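Local coordinates for aminopeptidase N (Francisella tularensis subsp. tularensis, PDB 5DLL), which is a zinc metallopeptidase of the M1 family that releases N-terminal amino acids from peptides, probably including those left by intracellular protein breakdown, at residues Q131-G136 with R323-L328; F365-D368 with S373-I376; E732-W737 with N745-S750; S618-A623 with D630-S635. All coordinates share one frame; numbering follows the deposited sequence.

Interaction 1 of 4, residues Q131-G136 with R323-L328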
loop_
_atom_site.group_PDB
_atom_site.type_symbol
_atom_site.label_atom_id
_atom_site.label_comp_id
_atom_site.label_asym_id
_atom_site.label_seq_id
_atom_site.Cartn_x
_atom_site.Cartn_y
_atom_site.Cartn_z
ATOM N N GLN A 131 -7.200 19.433 -2.434
ATOM C CA GLN A 131 -6.203 18.488 -1.961
ATOM C C GLN A 131 -5.233 19.296 -1.114
ATOM O O GLN A 131 -4.564 20.194 -1.627
ATOM C CB GLN A 131 -5.476 17.825 -3.131
ATOM C CG GLN A 131 -4.253 17.012 -2.739
ATOM C CD GLN A 131 -4.579 15.894 -1.770
ATOM O OE1 GLN A 131 -5.615 15.236 -1.888
ATOM N NE2 GLN A 131 -3.692 15.670 -0.808
ATOM N N CYS A 132 -5.171 18.997 0.179
ATOM C CA CYS A 132 -4.418 19.829 1.108
ATOM C C CYS A 132 -3.216 19.150 1.772
ATOM O O CYS A 132 -2.387 19.838 2.359
ATOM C CB CYS A 132 -5.366 20.411 2.156
ATOM S SG CYS A 132 -6.626 21.498 1.436
ATOM N N GLU A 133 -3.098 17.828 1.692
ATOM C CA GLU A 133 -1.876 17.171 2.166
ATOM C C GLU A 133 -0.830 17.259 1.058
ATOM O O GLU A 133 -1.148 16.944 -0.083
ATOM C CB GLU A 133 -2.120 15.705 2.533
ATOM C CG GLU A 133 -0.885 14.998 3.095
ATOM C CD GLU A 133 -1.165 13.596 3.608
ATOM O OE1 GLU A 133 -2.107 12.948 3.113
ATOM O OE2 GLU A 133 -0.434 13.135 4.508
ATOM N N ALA A 134 0.403 17.680 1.358
ATOM C CA ALA A 134 0.859 18.073 2.700
ATOM C C ALA A 134 0.591 19.548 3.026
ATOM O O ALA A 134 0.184 19.874 4.142
ATOM C CB ALA A 134 2.345 17.779 2.843
ATOM N N THR A 135 0.827 20.432 2.053
ATOM C CA THR A 135 0.816 21.886 2.285
ATOM C C THR A 135 -0.006 22.651 1.237
ATOM O O THR A 135 0.340 23.764 0.851
ATOM C CB THR A 135 2.261 22.441 2.320
ATOM O OG1 THR A 135 2.939 22.105 1.101
ATOM C CG2 THR A 135 3.041 21.869 3.513
ATOM N N GLY A 136 -1.113 22.063 0.803
ATOM C CA GLY A 136 -1.970 22.679 -0.200
ATOM C C GLY A 136 -3.004 23.645 0.346
ATOM O O GLY A 136 -3.676 24.314 -0.427
ATOM N N ARG A 323 2.702 15.420 14.665
ATOM C CA ARG A 323 3.214 16.740 15.055
ATOM C C ARG A 323 3.964 17.401 13.905
ATOM O O ARG A 323 3.825 18.607 13.667
ATOM C CB ARG A 323 4.150 16.587 16.250
ATOM C CG ARG A 323 4.691 17.887 16.818
ATOM C CD ARG A 323 5.868 17.616 17.738
ATOM N NE ARG A 323 7.063 17.227 16.991
ATOM C CZ ARG A 323 8.254 16.990 17.537
ATOM N NH1 ARG A 323 8.435 17.099 18.853
ATOM N NH2 ARG A 323 9.276 16.644 16.760
ATOM N N ASP A 324 4.773 16.602 13.213
ATOM C CA ASP A 324 5.494 17.040 12.023
ATOM C C ASP A 324 5.517 15.901 11.002
ATOM O O ASP A 324 5.057 14.801 11.294
ATOM C CB ASP A 324 6.912 17.476 12.399
ATOM C CG ASP A 324 7.692 16.384 13.111
ATOM O OD1 ASP A 324 7.886 15.302 12.511
ATOM O OD2 ASP A 324 8.112 16.605 14.268
ATOM N N TRP A 325 6.063 16.154 9.817
ATOM C CA TRP A 325 6.039 15.160 8.738
ATOM C C TRP A 325 7.149 14.101 8.818
ATOM O O TRP A 325 7.197 13.205 7.977
ATOM C CB TRP A 325 6.070 15.859 7.377
ATOM C CG TRP A 325 4.906 16.782 7.172
ATOM C CD1 TRP A 325 4.939 18.147 7.119
ATOM C CD2 TRP A 325 3.533 16.405 7.016
ATOM N NE1 TRP A 325 3.669 18.642 6.928
ATOM C CE2 TRP A 325 2.788 17.595 6.863
ATOM C CE3 TRP A 325 2.861 15.178 6.986
ATOM C CZ2 TRP A 325 1.403 17.591 6.681
ATOM C CZ3 TRP A 325 1.484 15.174 6.806
ATOM C CH2 TRP A 325 0.769 16.373 6.657
ATOM N N PHE A 326 8.031 14.197 9.816
ATOM C CA PHE A 326 8.996 13.118 10.106
ATOM C C PHE A 326 8.273 11.987 10.842
ATOM O O PHE A 326 8.694 10.824 10.827
ATOM C CB PHE A 326 10.161 13.622 10.973
ATOM C CG PHE A 326 10.942 14.753 10.359
ATOM C CD1 PHE A 326 10.585 16.077 10.593
ATOM C CD2 PHE A 326 12.048 14.495 9.561
ATOM C CE1 PHE A 326 11.309 17.119 10.036
ATOM C CE2 PHE A 326 12.779 15.531 9.001
ATOM C CZ PHE A 326 12.409 16.847 9.240
ATOM N N GLN A 327 7.163 12.364 11.470
ATOM C CA GLN A 327 6.330 11.482 12.265
ATOM C C GLN A 327 5.306 10.708 11.412
ATOM O O GLN A 327 4.276 10.263 11.920
ATOM C CB GLN A 327 5.616 12.333 13.332
ATOM C CG GLN A 327 6.134 12.187 14.755
ATOM C CD GLN A 327 7.624 12.429 14.930
ATOM O OE1 GLN A 327 8.351 11.566 15.425
ATOM N NE2 GLN A 327 8.078 13.608 14.553
ATOM N N LEU A 328 5.612 10.511 10.133
ATOM C CA LEU A 328 4.665 9.938 9.176
ATOM C C LEU A 328 4.561 8.412 9.295
ATOM O O LEU A 328 3.564 7.822 8.876
ATOM C CB LEU A 328 5.067 10.343 7.751
ATOM C CG LEU A 328 3.970 10.683 6.735
ATOM C CD1 LEU A 328 2.895 11.587 7.315
ATOM C CD2 LEU A 328 4.605 11.342 5.524
#

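Interaction 2 of 4, residues F365-D368 with S373-I376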
loop_
_atom_site.group_PDB
_atom_site.type_symbol
_atom_site.label_atom_id
_atom_site.label_comp_id
_atom_site.label_asym_id
_atom_site.label_seq_id
_atom_site.Cartn_x
_atom_site.Cartn_y
_atom_site.Cartn_z
ATOM N N PHE A 365 13.586 -4.261 1.967
ATOM C CA PHE A 365 14.958 -4.755 2.078
ATOM C C PHE A 365 15.832 -4.176 0.967
ATOM O O PHE A 365 16.979 -3.802 1.213
ATOM C CB PHE A 365 14.986 -6.290 2.026
ATOM C CG PHE A 365 14.674 -6.968 3.344
ATOM C CD1 PHE A 365 14.026 -6.300 4.383
ATOM C CD2 PHE A 365 15.012 -8.305 3.530
ATOM C CE1 PHE A 365 13.744 -6.947 5.574
ATOM C CE2 PHE A 365 14.731 -8.953 4.720
ATOM C CZ PHE A 365 14.096 -8.274 5.742
ATOM N N ALA A 366 15.282 -4.094 -0.245
ATOM C CA ALA A 366 16.002 -3.525 -1.393
ATOM C C ALA A 366 16.302 -2.037 -1.210
ATOM O O ALA A 366 17.353 -1.556 -1.642
ATOM C CB ALA A 366 15.220 -3.748 -2.682
ATOM N N GLU A 367 15.373 -1.317 -0.580
ATOM C CA GLU A 367 15.559 0.099 -0.264
ATOM C C GLU A 367 16.613 0.314 0.828
ATOM O O GLU A 367 17.403 1.256 0.749
ATOM C CB GLU A 367 14.229 0.723 0.162
ATOM C CG GLU A 367 14.274 2.233 0.355
ATOM C CD GLU A 367 12.891 2.847 0.464
ATOM O OE1 GLU A 367 12.104 2.408 1.332
ATOM O OE2 GLU A 367 12.594 3.772 -0.317
ATOM N N ASP A 368 16.623 -0.554 1.839
ATOM C CA ASP A 368 17.609 -0.470 2.921
ATOM C C ASP A 368 19.006 -0.929 2.481
ATOM O O ASP A 368 19.994 -0.632 3.158
ATOM C CB ASP A 368 17.151 -1.272 4.151
ATOM C CG ASP A 368 16.274 -0.461 5.110
ATOM O OD1 ASP A 368 16.166 0.782 4.967
ATOM O OD2 ASP A 368 15.696 -1.084 6.026
ATOM N N SER A 373 18.783 4.361 1.434
ATOM C CA SER A 373 18.434 3.807 2.745
ATOM C C SER A 373 18.172 4.889 3.790
ATOM O O SER A 373 18.863 5.906 3.827
ATOM C CB SER A 373 19.548 2.888 3.244
ATOM O OG SER A 373 20.762 3.603 3.398
ATOM N N HIS A 374 17.170 4.658 4.634
ATOM C CA HIS A 374 16.822 5.597 5.699
ATOM C C HIS A 374 16.053 4.913 6.833
ATOM O O HIS A 374 15.555 3.798 6.656
ATOM C CB HIS A 374 16.018 6.788 5.140
ATOM C CG HIS A 374 14.756 6.403 4.425
ATOM N ND1 HIS A 374 14.751 5.891 3.146
ATOM C CD2 HIS A 374 13.457 6.491 4.798
ATOM C CE1 HIS A 374 13.506 5.662 2.768
ATOM N NE2 HIS A 374 12.701 6.018 3.753
ATOM N N PRO A 375 15.975 5.568 8.010
ATOM C CA PRO A 375 15.129 5.040 9.080
ATOM C C PRO A 375 13.663 5.370 8.814
ATOM O O PRO A 375 13.364 6.181 7.935
ATOM C CB PRO A 375 15.629 5.776 10.340
ATOM C CG PRO A 375 16.763 6.656 9.907
ATOM C CD PRO A 375 16.646 6.814 8.423
ATOM N N ILE A 376 12.758 4.756 9.567
ATOM C CA ILE A 376 11.327 5.038 9.405
ATOM C C ILE A 376 10.975 6.455 9.888
ATOM O O ILE A 376 9.991 7.052 9.425
ATOM C CB ILE A 376 10.435 3.961 10.072
ATOM C CG1 ILE A 376 10.591 3.960 11.599
ATOM C CG2 ILE A 376 10.754 2.589 9.488
ATOM C CD1 ILE A 376 9.580 3.089 12.319
#

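Interaction 3 of 4, residues E732-W737 with N745-S750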
loop_
_atom_site.group_PDB
_atom_site.type_symbol
_atom_site.label_atom_id
_atom_site.label_comp_id
_atom_site.label_asym_id
_atom_site.label_seq_id
_atom_site.Cartn_x
_atom_site.Cartn_y
_atom_site.Cartn_z
ATOM N N GLU A 732 -11.794 -14.429 -28.803
ATOM C CA GLU A 732 -13.015 -14.692 -28.036
ATOM C C GLU A 732 -13.118 -13.764 -26.823
ATOM O O GLU A 732 -14.187 -13.216 -26.558
ATOM C CB GLU A 732 -13.092 -16.167 -27.595
ATOM C CG GLU A 732 -13.480 -17.149 -28.704
ATOM C CD GLU A 732 -13.268 -18.620 -28.334
ATOM O OE1 GLU A 732 -13.111 -19.450 -29.257
ATOM O OE2 GLU A 732 -13.260 -18.964 -27.132
ATOM N N PHE A 733 -12.011 -13.574 -26.106
ATOM C CA PHE A 733 -11.983 -12.665 -24.954
ATOM C C PHE A 733 -12.219 -11.215 -25.387
ATOM O O PHE A 733 -12.970 -10.487 -24.739
ATOM C CB PHE A 733 -10.652 -12.785 -24.201
ATOM C CG PHE A 733 -10.658 -12.159 -22.826
ATOM C CD1 PHE A 733 -10.455 -10.795 -22.660
ATOM C CD2 PHE A 733 -10.838 -12.940 -21.692
ATOM C CE1 PHE A 733 -10.446 -10.226 -21.394
ATOM C CE2 PHE A 733 -10.830 -12.375 -20.426
ATOM C CZ PHE A 733 -10.633 -11.017 -20.277
ATOM N N TYR A 734 -11.583 -10.799 -26.482
ATOM C CA TYR A 734 -11.729 -9.429 -26.974
ATOM C C TYR A 734 -13.158 -9.152 -27.410
ATOM O O TYR A 734 -13.722 -8.120 -27.049
ATOM C CB TYR A 734 -10.775 -9.143 -28.136
ATOM C CG TYR A 734 -10.686 -7.670 -28.496
ATOM C CD1 TYR A 734 -10.093 -6.757 -27.625
ATOM C CD2 TYR A 734 -11.193 -7.189 -29.705
ATOM C CE1 TYR A 734 -10.006 -5.408 -27.945
ATOM C CE2 TYR A 734 -11.111 -5.840 -30.035
ATOM C CZ TYR A 734 -10.515 -4.952 -29.152
ATOM O OH TYR A 734 -10.426 -3.608 -29.467
ATOM N N ASN A 735 -13.732 -10.074 -28.181
ATOM C CA ASN A 735 -15.117 -9.953 -28.662
ATOM C C ASN A 735 -16.110 -9.647 -27.540
ATOM O O ASN A 735 -17.014 -8.827 -27.708
ATOM C CB ASN A 735 -15.560 -11.235 -29.387
ATOM C CG ASN A 735 -14.857 -11.436 -30.720
ATOM O OD1 ASN A 735 -14.473 -10.475 -31.392
ATOM N ND2 ASN A 735 -14.691 -12.697 -31.114
ATOM N N ARG A 736 -15.925 -10.307 -26.399
ATOM C CA ARG A 736 -16.820 -10.150 -25.254
ATOM C C ARG A 736 -16.617 -8.816 -24.546
ATOM O O ARG A 736 -17.589 -8.162 -24.161
ATOM C CB ARG A 736 -16.612 -11.292 -24.253
ATOM C CG ARG A 736 -16.928 -12.677 -24.803
ATOM C CD ARG A 736 -16.670 -13.773 -23.773
ATOM N NE ARG A 736 -16.334 -15.064 -24.385
ATOM C CZ ARG A 736 -16.344 -16.241 -23.755
ATOM N NH1 ARG A 736 -16.688 -16.334 -22.473
ATOM N NH2 ARG A 736 -16.014 -17.345 -24.419
ATOM N N TRP A 737 -15.357 -8.412 -24.388
ATOM C CA TRP A 737 -15.005 -7.276 -23.528
ATOM C C TRP A 737 -14.354 -6.098 -24.256
ATOM O O TRP A 737 -13.380 -5.541 -23.766
ATOM C CB TRP A 737 -14.079 -7.755 -22.403
ATOM C CG TRP A 737 -14.629 -8.923 -21.653
ATOM C CD1 TRP A 737 -14.189 -10.213 -21.708
ATOM C CD2 TRP A 737 -15.735 -8.911 -20.740
ATOM N NE1 TRP A 737 -14.946 -11.002 -20.880
ATOM C CE2 TRP A 737 -15.904 -10.229 -20.275
ATOM C CE3 TRP A 737 -16.596 -7.910 -20.268
ATOM C CZ2 TRP A 737 -16.903 -10.579 -19.359
ATOM C CZ3 TRP A 737 -17.590 -8.258 -19.359
ATOM C CH2 TRP A 737 -17.734 -9.581 -18.916
ATOM N N ASN A 745 -7.477 -3.844 -20.519
ATOM C CA ASN A 745 -6.147 -3.750 -19.916
ATOM C C ASN A 745 -5.628 -5.120 -19.481
ATOM O O ASN A 745 -4.474 -5.466 -19.736
ATOM C CB ASN A 745 -6.162 -2.787 -18.722
ATOM C CG ASN A 745 -6.328 -1.335 -19.140
ATOM O OD1 ASN A 745 -6.464 -1.025 -20.326
ATOM N ND2 ASN A 745 -6.316 -0.434 -18.161
ATOM N N LYS A 746 -6.497 -5.899 -18.843
ATOM C CA LYS A 746 -6.158 -7.256 -18.424
ATOM C C LYS A 746 -5.918 -8.163 -19.634
ATOM O O LYS A 746 -5.089 -9.073 -19.586
ATOM C CB LYS A 746 -7.264 -7.829 -17.534
ATOM C CG LYS A 746 -7.501 -7.026 -16.261
ATOM C CD LYS A 746 -8.406 -7.752 -15.278
ATOM C CE LYS A 746 -8.501 -6.995 -13.962
ATOM N NZ LYS A 746 -8.941 -7.872 -12.844
ATOM N N TRP A 747 -6.651 -7.908 -20.715
ATOM C CA TRP A 747 -6.450 -8.610 -21.980
ATOM C C TRP A 747 -5.040 -8.362 -22.531
ATOM O O TRP A 747 -4.377 -9.288 -23.012
ATOM C CB TRP A 747 -7.517 -8.167 -22.980
ATOM C CG TRP A 747 -7.454 -8.830 -24.314
ATOM C CD1 TRP A 747 -7.733 -10.139 -24.602
ATOM C CD2 TRP A 747 -7.126 -8.205 -25.556
ATOM N NE1 TRP A 747 -7.581 -10.369 -25.949
ATOM C CE2 TRP A 747 -7.212 -9.198 -26.559
ATOM C CE3 TRP A 747 -6.758 -6.903 -25.921
ATOM C CZ2 TRP A 747 -6.942 -8.928 -27.903
ATOM C CZ3 TRP A 747 -6.494 -6.635 -27.253
ATOM C CH2 TRP A 747 -6.586 -7.645 -28.229
ATOM N N LEU A 748 -4.587 -7.114 -22.443
ATOM C CA LEU A 748 -3.235 -6.744 -22.864
ATOM C C LEU A 748 -2.191 -7.382 -21.954
ATOM O O LEU A 748 -1.244 -8.015 -22.427
ATOM C CB LEU A 748 -3.059 -5.222 -22.843
ATOM C CG LEU A 748 -3.918 -4.404 -23.813
ATOM C CD1 LEU A 748 -3.923 -2.937 -23.413
ATOM C CD2 LEU A 748 -3.434 -4.572 -25.247
ATOM N N LEU A 749 -2.376 -7.212 -20.647
ATOM C CA LEU A 749 -1.453 -7.752 -19.650
ATOM C C LEU A 749 -1.288 -9.252 -19.803
ATOM O O LEU A 749 -0.177 -9.756 -19.737
ATOM C CB LEU A 749 -1.936 -7.425 -18.235
ATOM C CG LEU A 749 -1.115 -7.954 -17.050
ATOM C CD1 LEU A 749 0.359 -7.607 -17.180
ATOM C CD2 LEU A 749 -1.669 -7.403 -15.744
ATOM N N SER A 750 -2.397 -9.958 -20.012
ATOM C CA SER A 750 -2.372 -11.415 -20.167
ATOM C C SER A 750 -1.542 -11.832 -21.371
ATOM O O SER A 750 -0.738 -12.763 -21.284
ATOM C CB SER A 750 -3.790 -11.974 -20.308
ATOM O OG SER A 750 -4.514 -11.834 -19.102
#

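Interaction 4 of 4, residues S618-A623 with D630-S635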
loop_
_atom_site.group_PDB
_atom_site.type_symbol
_atom_site.label_atom_id
_atom_site.label_comp_id
_atom_site.label_asym_id
_atom_site.label_seq_id
_atom_site.Cartn_x
_atom_site.Cartn_y
_atom_site.Cartn_z
ATOM N N SER A 618 11.662 -14.230 -10.790
ATOM C CA SER A 618 12.189 -12.972 -10.256
ATOM C C SER A 618 12.461 -13.046 -8.750
ATOM O O SER A 618 13.384 -12.401 -8.250
ATOM C CB SER A 618 11.233 -11.815 -10.570
ATOM O OG SER A 618 9.890 -12.151 -10.265
ATOM N N THR A 619 11.659 -13.834 -8.036
ATOM C CA THR A 619 11.855 -14.044 -6.603
ATOM C C THR A 619 13.097 -14.892 -6.347
ATOM O O THR A 619 13.919 -14.554 -5.495
ATOM C CB THR A 619 10.636 -14.730 -5.958
ATOM O OG1 THR A 619 9.456 -13.963 -6.231
ATOM C CG2 THR A 619 10.824 -14.863 -4.448
ATOM N N ILE A 620 13.236 -15.982 -7.093
ATOM C CA ILE A 620 14.418 -16.841 -6.977
ATOM C C ILE A 620 15.696 -16.052 -7.294
ATOM O O ILE A 620 16.725 -16.225 -6.632
ATOM C CB ILE A 620 14.314 -18.074 -7.901
ATOM C CG1 ILE A 620 13.167 -18.984 -7.444
ATOM C CG2 ILE A 620 15.625 -18.855 -7.916
ATOM C CD1 ILE A 620 12.694 -19.955 -8.503
ATOM N N ALA A 621 15.611 -15.178 -8.294
ATOM C CA ALA A 621 16.733 -14.320 -8.692
ATOM C C ALA A 621 17.244 -13.402 -7.571
ATOM O O ALA A 621 18.414 -13.024 -7.566
ATOM C CB ALA A 621 16.341 -13.491 -9.904
ATOM N N GLU A 622 16.370 -13.049 -6.630
ATOM C CA GLU A 622 16.758 -12.239 -5.471
ATOM C C GLU A 622 17.769 -12.951 -4.560
ATOM O O GLU A 622 18.487 -12.304 -3.803
ATOM C CB GLU A 622 15.517 -11.831 -4.660
ATOM C CG GLU A 622 14.562 -10.898 -5.399
ATOM C CD GLU A 622 13.204 -10.739 -4.721
ATOM O OE1 GLU A 622 12.954 -11.390 -3.683
ATOM O OE2 GLU A 622 12.372 -9.957 -5.231
ATOM N N ALA A 623 17.814 -14.281 -4.624
ATOM C CA ALA A 623 18.801 -15.060 -3.870
ATOM C C ALA A 623 20.209 -14.922 -4.453
ATOM O O ALA A 623 21.201 -15.009 -3.732
ATOM C CB ALA A 623 18.396 -16.527 -3.838
ATOM N N ASP A 630 18.932 -17.846 -17.494
ATOM C CA ASP A 630 18.578 -19.104 -18.158
ATOM C C ASP A 630 18.679 -20.316 -17.226
ATOM O O ASP A 630 17.905 -21.261 -17.368
ATOM C CB ASP A 630 19.422 -19.317 -19.418
ATOM C CG ASP A 630 19.118 -18.295 -20.506
ATOM O OD1 ASP A 630 17.923 -18.111 -20.844
ATOM O OD2 ASP A 630 20.080 -17.681 -21.025
ATOM N N ASP A 631 19.625 -20.290 -16.286
ATOM C CA ASP A 631 19.705 -21.316 -15.236
ATOM C C ASP A 631 18.392 -21.385 -14.455
ATOM O O ASP A 631 17.835 -22.467 -14.244
ATOM C CB ASP A 631 20.853 -21.029 -14.256
ATOM C CG ASP A 631 22.196 -21.530 -14.754
ATOM O OD1 ASP A 631 22.756 -20.931 -15.697
ATOM O OD2 ASP A 631 22.701 -22.519 -14.183
ATOM N N ILE A 632 17.899 -20.219 -14.042
ATOM C CA ILE A 632 16.656 -20.130 -13.280
ATOM C C ILE A 632 15.467 -20.711 -14.056
ATOM O O ILE A 632 14.840 -21.663 -13.591
ATOM C CB ILE A 632 16.366 -18.679 -12.832
ATOM C CG1 ILE A 632 17.348 -18.271 -11.730
ATOM C CG2 ILE A 632 14.935 -18.531 -12.326
ATOM C CD1 ILE A 632 17.320 -16.793 -11.390
ATOM N N VAL A 633 15.169 -20.163 -15.234
ATOM C CA VAL A 633 13.962 -20.572 -15.972
ATOM C C VAL A 633 13.930 -22.075 -16.274
ATOM O O VAL A 633 12.900 -22.712 -16.086
ATOM C CB VAL A 633 13.721 -19.768 -17.285
ATOM C CG1 VAL A 633 13.597 -18.275 -17.002
ATOM C CG2 VAL A 633 14.803 -20.039 -18.322
ATOM N N LEU A 634 15.050 -22.638 -16.716
ATOM C CA LEU A 634 15.089 -24.048 -17.115
ATOM C C LEU A 634 14.907 -24.981 -15.913
ATOM O O LEU A 634 14.237 -26.014 -16.009
ATOM C CB LEU A 634 16.404 -24.367 -17.842
ATOM C CG LEU A 634 16.644 -23.619 -19.163
ATOM C CD1 LEU A 634 18.082 -23.798 -19.639
ATOM C CD2 LEU A 634 15.655 -24.058 -20.236
ATOM N N SER A 635 15.503 -24.604 -14.785
ATOM C CA SER A 635 15.416 -25.390 -13.562
ATOM C C SER A 635 14.010 -25.350 -12.957
ATOM O O SER A 635 13.535 -26.354 -12.435
ATOM C CB SER A 635 16.436 -24.878 -12.548
ATOM O OG SER A 635 16.400 -25.637 -11.356
#

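Interaction 1 of 4, residues Q131-G136 with R323-L328
Trp-325 and Ala-134 meet where the N-terminal domain leans on the catalytic domain of this M1 peptidase. Ala-134 follows a cis peptide bond, and its methyl points at the indole. CB sits over one face of the six-membered ring, offset toward the rim, 4.2 Å from the ring centroid: a CH-pi contact. The carbonyl of the same residue lies close by as well, with Ala-134 O 3.6 Å from Trp-325 CZ2. The indole gets there because CG of Trp-325 stands anti to the carbonyl carbon (chi1 -60°), sending the benzo end across to the other loop.

Glu-133 comes at the ring from another direction. Its CG is anti to the backbone N (chi1 -177°) and the chain is extended beyond that, which carries OE2 to 3.6 Å from Trp-325 CZ3; carboxylate and indole planes are turned 39° apart. At its nearest atoms the side chain is about 6 Å from the zinc ion and about 5 Å from the side chain of the zinc ligand Glu-332, near the metal without binding it. The loop behind it is tied by Gln-131, whose NE2 donates to a lone pair of Glu-133 O at 2.9 Å.

On the catalytic-domain side, the tryptophan belongs to a turn that leads into helix 328-346, the helix carrying Glu-332. Tyr-197 packs edge-to-face with the indole. Asp-324 forms an Asx turn here, and Arg-323 holds its carboxylate side-on, NE and NH2 both bonding to the one oxygen; the shorter of the two is Arg-323 NH2 to Asp-324 OD2, 2.8 Å.

Interaction 2 of 4, residues F365-D368 with S373-I376
Ser-373 OG hydrogen-bonds to Asp-486 OD1 and, more weakly, to Ser-370 O, which fixes a residue that packs against the end of helix 349-369. The contact is a helix-to-loop turn in the catalytic domain: the chain leaves the helix and folds back across its last turn. Ser-373 CB lies 3.5 Å from Asp-368 O, and Ser-373 CA is 3.4 Å from Glu-367 O, so the serine packs on two carbonyls near the C-terminal end of the helix; Glu-367 O itself is bonded to Ser-370 OG.

His-374 meets Glu-367 by one corner of its ring. CE1 is 3.7 Å from Glu-367 OE2, which lies in the ring plane at the edge, while the carboxylate itself is turned 69° from the imidazole. Glu-367 reaches the ring with an extended chain, CG anti to the backbone N. Asp-368 comes in from the helix at another point: its OD1 is 3.5 Å from His-374 O, mere proximity, since a carboxylate and a carbonyl oxygen are both acceptors.

The polar ends are held by neighbours: Glu-367 OE1 by Thr-391 OG1, His-374 ND1 by Met-372 O and His-374 NE2 by Thr-389 OG1. Asp-368 OD2 bonds to Gln-364 NE2, with a long, weak ion pair to Lys-395.

Since ND1 faces a carbonyl, it presumably carries a proton; the nearby carboxylate of Glu-367 would then be expected to draw the C-H at CE1 electrostatically, and to make a positively charged imidazole somewhat easier to bear, although the ring's charge is not seen.

Interaction 3 of 4, residues E732-W737 with N745-S750
Trp-747 packs on Phe-733 and Tyr-734, and this aromatic cluster joins helix 741-752 to helix 723-736, two consecutive helices in the C-terminal helical domain. Going along 745-750, Asn-745 turns to helix 777-788, where it touches Ser-782. The end of Lys-746 leads away from the partner helix to a salt bridge with Asp-299 of the catalytic domain. Its carbonyl stays with its own helix.

Trp-747 is next and carries nearly all of the contact. Its CG is anti to the backbone N (chi1 -179°), which throws the indole across to the partner helix. The five-membered ring meets Phe-733 rim to rim, the two planes only 7° apart, and Trp-747 CD1 lies 3.4 Å from Phe-733 CD1. The six-membered ring has Tyr-734 CD1 over one face, offset toward the rim, with centroids 4.5 Å apart and planes inclined at 34°. The indole nitrogen NE1 donates to Ile-730 O, back on helix 723-736, so the ring is held by a polar bond as well as by packing. His-769 meets both Tyr-734 and Trp-747.

Three residues on, Ser-750 turns back: its OG donates to Lys-746 O at 2.9 Å, and its backbone N bonds to that oxygen from the opposite face of the carbonyl plane.

Chemically, dispersion between rings does the joining across the two segments, while the bond from NE1 restrains the indole's rotation and satisfies the polar atom of a buried side chain.

Interaction 4 of 4, residues S618-A623 with D630-S635
Ile-632 fits against Ala-621 and Ile-620 where two consecutive helices, 617-621 and 629-646, pack in the C-terminal helical domain, a region of the ARM-repeat family. The tight part is the tip of one side chain. Ile-632 CD1 rests on the small surface that an alanine offers, 3.7 Å from Ala-621 CA and 3.8 Å from Ala-621 CB. It arrives there because CG1 is anti to the carbonyl carbon (chi1 -71°) and the chain then runs on extended (chi2 170°), pointing the delta methyl straight at the other helix. With only a methyl at Ala-621, the isoleucine tip can approach the backbone itself.

Beside this the packing is easier. Ile-620 presents its CG2 branch to the stem of the same isoleucine, and the approach is longer than at the alanine. All three touching residues are buried, and neighbours close round them: Ile-580 and Leu-581 of helix 565-581 touch Ile-620, while Met-624 and Ile-627, in the connecting loop, touch Ile-632 and Ala-621 respectively.

The solvent side is quite different. Glu-622 directs its CB away from the partner helix and is exposed, though it touches Ser-362 of helix 349-369; Asp-631 and Leu-634 on the far helix are exposed too, and none of the three takes part across the segments. Asp-630, partly exposed, is instead tied by a salt bridge to Arg-837 of helix 835-849.

The joint is thus wholly apolar, a single isoleucine serving both neighbours, its looser flank marked by Ile-620 CG2 at 4.2 Å from Ile-632 CG1.

Interactions 1 and 2 open the series along the chain, followed by interaction 4 and then interaction 3. Interaction 1 joins the N-terminal and catalytic domains near the zinc, and interaction 2, its centre about 21 Å away, lies wholly in the catalytic domain, at the end of helix 349-369. That helix also touches helix 617-621 of interaction 4, whose centre is about 25 Å from that of interaction 2. Interactions 3 and 4 share the C-terminal helical domain, centres about 29 Å apart, each pairing consecutive helices. The centres of both lie about 41 Å from that of interaction 1, across the chain's centre. The catalytic domain thus contacts both the N-terminal and helical domains.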